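Polyhedrin (Antheraea mylitta cypovirus 4, PDB 5A8S) forms the crystalline matrix of cypovirus polyhedra, the micron-sized occlusion bodies that probably embed and protect virus particles outside the insect host. Local coordinates at residues Glu21-Thr24 and Arg25-Asn28; Ile27-Ala30 and Pro31-Gln34. All coordinates share one frame; numbering follows the deposited sequence.

Contact 1. Residues Glu21-Thr24 and Arg25-Asn28; sequences EIIT and RQIN
Ile23 and Ile27, one helical turn apart, meet through the CG2 branch of Ile23 and the CD1 end of Ile27, 4.1 Å apart. The two side chains lie obliquely to each other, and the CG1 arm of Ile27 also passes over the carbonyl O of Ile23. Ile23 O also accepts the backbone N-H of Ile27, N to O 3.0 Å, in a nearly straight bond (161° at the hydrogen). Gln26 leans back over the preceding turn: its CG lies 3.2 Å from Ile22 O, and its extended chain carries OE1 to 4.0 Å from Ile23 CG1. With CG anti to its carbonyl carbon (chi1 -69°), Gln26 is directed back along the helix. On the neighbouring flank Arg25 bends at chi2 and chi3, which brings NH2 to 4.2 Å from Ile22 CD1, a loose contact. Thr24 and Asn28 run side by side and point the same way, Thr24 CG2 standing 3.9 Å from Asn28 ND2. Their polar ends are held from outside: Thr24 OG1 bonds Gln20 O one turn back, and Asn28 OD1 accepts from Ala246 N. Glu146 and Arg145 of a second subunit pack on Gln26 and Ile27. Four successive i to i+4 backbone bonds, from Arg25 N to Asn28 N, mark this as regular alpha-helix, the middle and later turns of helix 15-29.

Contact 2. Residues Ile27-Ala30 and Pro31-Gln34; sequences INTA and PYVQ
The carbonyl O of Asn28 meets Tyr32 in two ways, through a bridging water and by direct approach of the ring. A water donates to Asn28 O at 2.7 Å and also bonds Tyr32 OH, joining the helix backbone to the phenol through a single solvent molecule. The ring itself comes close as well, with Tyr32 CE2 3.3 Å from Asn28 O, obliquely to the ring plane. Tyr32 thus folds back along the end of the helix, its CG anti to the carbonyl carbon (chi1 -57°), and CD2 rests 3.6 Å from Thr29 CA. The side chains of Thr29 and Tyr32 cross at about a right angle, CB of the threonine facing CD2. Thr29 OG1 is turned the other way, to Arg25 O, one turn earlier in the helix.

Here the alpha-helix gives way to a short 3-10 turn, in which the bonds run from i+3 to i. Tyr32 N donates to Thr29 O at 2.9 Å, and Val33 N to Ala30 O at 3.1 Å. In both, the donor stands well above the carbonyl plane, by 58° and 60°. Pro31 has no N-H to give to Ile27 O, and its ring fills that place instead: CD lies 3.3 Å from Ile27 O, with CG also near. The i+4 to i bond that would end on Ile27 O is therefore missing here, and the next two N-H groups pair at i+3 to i instead. Val33 rests its CB and CG2 against Ala30 O.

Beyond the turn the chain runs on toward strand 38-45. Leu166 and Asn123 pack on Tyr32. Arg145 of a second subunit lies on Ala30 and Pro31, while Arg148 of that subunit hydrogen-bonds Gln34 O.

In the fold
Both contacts lie at the surface, on the same side of the chain's centre, their centres about 9 Å apart; Ile27 and Asn28 belong to both. Contact 1 lies wholly within helix 15-29, whereas contact 2 carries that helix into the loop before strand 38-45, where the sole buried residue of the two contacts, Pro31, is found. Their chemistry changes accordingly: i to i+4 backbone bonds and aliphatic packing in 21-28 are replaced by i to i+3 bonds, a proline ring and a water-linked tyrosine in 27-34. Each also touches the second subunit, by packing in contact 1, and with a backbone hydrogen bond to Arg148 of that subunit in contact 2.

Contact 1. Residues Glu21-Thr24 and Arg25-Asn28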
loop_
_atom_site.group_PDB
_atom_site.type_symbol
_atom_site.label_atom_id
_atom_site.label_comp_id
_atom_site.label_asym_id
_atom_site.label_seq_id
_atom_site.Cartn_x
_atom_site.Cartn_y
_atom_site.Cartn_z
ATOM N N GLU A 21 6.542 -40.435 -0.132
ATOM C CA GLU A 21 7.779 -39.851 -0.647
ATOM C C GLU A 21 7.453 -38.799 -1.709
ATOM O O GLU A 21 8.090 -37.747 -1.777
ATOM C CB GLU A 21 8.701 -40.928 -1.228
ATOM C CG GLU A 21 9.377 -41.799 -0.176
ATOM C CD GLU A 21 10.100 -43.002 -0.772
ATOM O OE1 GLU A 21 10.097 -43.143 -2.014
ATOM O OE2 GLU A 21 10.670 -43.809 0.002
ATOM N N ILE A 22 6.446 -39.084 -2.528
ATOM C CA ILE A 22 5.979 -38.136 -3.531
ATOM C C ILE A 22 5.403 -36.897 -2.858
ATOM O O ILE A 22 5.625 -35.782 -3.315
ATOM C CB ILE A 22 4.889 -38.755 -4.425
ATOM C CG1 ILE A 22 5.506 -39.754 -5.408
ATOM C CG2 ILE A 22 4.129 -37.681 -5.171
ATOM C CD1 ILE A 22 6.573 -39.157 -6.288
ATOM N N ILE A 23 4.651 -37.095 -1.782
ATOM C CA ILE A 23 4.040 -35.978 -1.072
ATOM C C ILE A 23 5.116 -35.086 -0.462
ATOM O O ILE A 23 5.002 -33.864 -0.501
ATOM C CB ILE A 23 3.079 -36.462 0.015
ATOM C CG1 ILE A 23 1.781 -36.957 -0.635
ATOM C CG2 ILE A 23 2.770 -35.337 1.004
ATOM C CD1 ILE A 23 1.005 -37.934 0.211
ATOM N N THR A 24 6.155 -35.703 0.091
ATOM C CA THR A 24 7.278 -34.958 0.652
ATOM C C THR A 24 7.899 -34.094 -0.442
ATOM O O THR A 24 8.209 -32.928 -0.225
ATOM C CB THR A 24 8.339 -35.904 1.258
ATOM O OG1 THR A 24 7.728 -36.703 2.276
ATOM C CG2 THR A 24 9.488 -35.118 1.884
ATOM N N ARG A 25 8.052 -34.663 -1.630
ATOM C CA ARG A 25 8.616 -33.920 -2.753
ATOM C C ARG A 25 7.682 -32.829 -3.272
ATOM O O ARG A 25 8.157 -31.781 -3.713
ATOM C CB ARG A 25 8.998 -34.866 -3.891
ATOM C CG ARG A 25 10.333 -35.542 -3.666
ATOM C CD ARG A 25 11.048 -35.767 -4.978
ATOM N NE ARG A 25 10.811 -37.113 -5.466
ATOM C CZ ARG A 25 10.875 -37.475 -6.742
ATOM N NH1 ARG A 25 11.165 -36.588 -7.690
ATOM N NH2 ARG A 25 10.641 -38.733 -7.071
ATOM N N GLN A 26 6.367 -33.065 -3.216
ATOM C CA GLN A 26 5.394 -32.043 -3.606
ATOM C C GLN A 26 5.488 -30.829 -2.697
ATOM O O GLN A 26 5.435 -29.698 -3.153
ATOM C CB GLN A 26 3.958 -32.562 -3.518
ATOM C CG GLN A 26 3.604 -33.603 -4.525
ATOM C CD GLN A 26 2.148 -34.002 -4.431
ATOM O OE1 GLN A 26 1.571 -34.049 -3.343
ATOM N NE2 GLN A 26 1.544 -34.286 -5.574
ATOM N N ILE A 27 5.595 -31.068 -1.400
ATOM C CA ILE A 27 5.687 -29.965 -0.454
ATOM C C ILE A 27 6.976 -29.184 -0.708
ATOM O O ILE A 27 7.008 -27.958 -0.568
ATOM C CB ILE A 27 5.592 -30.476 0.995
ATOM C CG1 ILE A 27 4.133 -30.849 1.297
ATOM C CG2 ILE A 27 6.067 -29.416 1.987
ATOM C CD1 ILE A 27 3.947 -31.721 2.511
ATOM N N ASN A 28 8.025 -29.889 -1.124
ATOM C CA ASN A 28 9.330 -29.261 -1.340
ATOM C C ASN A 28 9.494 -28.586 -2.696
ATOM O O ASN A 28 10.400 -27.775 -2.858
ATOM C CB ASN A 28 10.463 -30.278 -1.161
ATOM C CG ASN A 28 10.790 -30.530 0.291
ATOM O OD1 ASN A 28 10.845 -29.602 1.095
ATOM N ND2 ASN A 28 11.003 -31.788 0.639
#

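Contact 2. Residues Ile27-Ala30 and Pro31-Gln34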
loop_
_atom_site.group_PDB
_atom_site.type_symbol
_atom_site.label_atom_id
_atom_site.label_comp_id
_atom_site.label_asym_id
_atom_site.label_seq_id
_atom_site.Cartn_x
_atom_site.Cartn_y
_atom_site.Cartn_z
ATOM N N ILE A 27 5.595 -31.068 -1.400
ATOM C CA ILE A 27 5.687 -29.965 -0.454
ATOM C C ILE A 27 6.976 -29.184 -0.708
ATOM O O ILE A 27 7.008 -27.958 -0.568
ATOM C CB ILE A 27 5.592 -30.476 0.995
ATOM C CG1 ILE A 27 4.133 -30.849 1.297
ATOM C CG2 ILE A 27 6.067 -29.416 1.987
ATOM C CD1 ILE A 27 3.947 -31.721 2.511
ATOM N N ASN A 28 8.025 -29.889 -1.124
ATOM C CA ASN A 28 9.330 -29.261 -1.340
ATOM C C ASN A 28 9.494 -28.586 -2.696
ATOM O O ASN A 28 10.400 -27.775 -2.858
ATOM C CB ASN A 28 10.463 -30.278 -1.161
ATOM C CG ASN A 28 10.790 -30.530 0.291
ATOM O OD1 ASN A 28 10.845 -29.602 1.095
ATOM N ND2 ASN A 28 11.003 -31.788 0.639
ATOM N N THR A 29 8.650 -28.917 -3.672
ATOM C CA THR A 29 8.828 -28.348 -5.004
ATOM C C THR A 29 7.615 -27.578 -5.534
ATOM O O THR A 29 7.733 -26.842 -6.508
ATOM C CB THR A 29 9.235 -29.423 -6.032
ATOM O OG1 THR A 29 8.195 -30.394 -6.158
ATOM C CG2 THR A 29 10.527 -30.110 -5.608
ATOM N N ALA A 30 6.458 -27.731 -4.903
ATOM C CA ALA A 30 5.287 -26.963 -5.313
ATOM C C ALA A 30 5.566 -25.460 -5.219
ATOM O O ALA A 30 5.044 -24.672 -6.004
ATOM C CB ALA A 30 4.073 -27.329 -4.461
ATOM N N PRO A 31 6.380 -25.049 -4.239
ATOM C CA PRO A 31 6.713 -23.622 -4.162
ATOM C C PRO A 31 7.436 -23.100 -5.402
ATOM O O PRO A 31 7.398 -21.895 -5.643
ATOM C CB PRO A 31 7.629 -23.543 -2.941
ATOM C CG PRO A 31 7.190 -24.709 -2.081
ATOM C CD PRO A 31 6.864 -25.796 -3.064
ATOM N N TYR A 32 8.073 -23.984 -6.169
ATOM C CA TYR A 32 8.785 -23.576 -7.388
ATOM C C TYR A 32 7.869 -23.428 -8.616
ATOM O O TYR A 32 8.321 -22.995 -9.680
ATOM C CB TYR A 32 9.891 -24.581 -7.726
ATOM C CG TYR A 32 10.903 -24.782 -6.620
ATOM C CD1 TYR A 32 11.470 -23.697 -5.960
ATOM C CD2 TYR A 32 11.287 -26.056 -6.235
ATOM C CE1 TYR A 32 12.395 -23.885 -4.946
ATOM C CE2 TYR A 32 12.205 -26.254 -5.226
ATOM C CZ TYR A 32 12.757 -25.166 -4.583
ATOM O OH TYR A 32 13.674 -25.372 -3.576
ATOM N N VAL A 33 6.601 -23.800 -8.498
ATOM C CA VAL A 33 5.671 -23.575 -9.601
ATOM C C VAL A 33 5.327 -22.095 -9.550
ATOM O O VAL A 33 4.794 -21.625 -8.547
ATOM C CB VAL A 33 4.396 -24.432 -9.472
ATOM C CG1 VAL A 33 3.428 -24.143 -10.617
ATOM C CG2 VAL A 33 4.740 -25.927 -9.435
ATOM N N GLN A 34 5.655 -21.349 -10.602
ATOM C CA GLN A 34 5.502 -19.893 -10.559
ATOM C C GLN A 34 4.068 -19.491 -10.196
ATOM O O GLN A 34 3.110 -20.169 -10.568
ATOM C CB GLN A 34 5.942 -19.260 -11.883
ATOM C CG GLN A 34 7.434 -19.460 -12.178
ATOM C CD GLN A 34 8.326 -18.396 -11.545
ATOM O OE1 GLN A 34 7.883 -17.276 -11.269
ATOM N NE2 GLN A 34 9.596 -18.740 -11.323
HETATM O O HOH W 1 13.083 -27.547 -2.386
#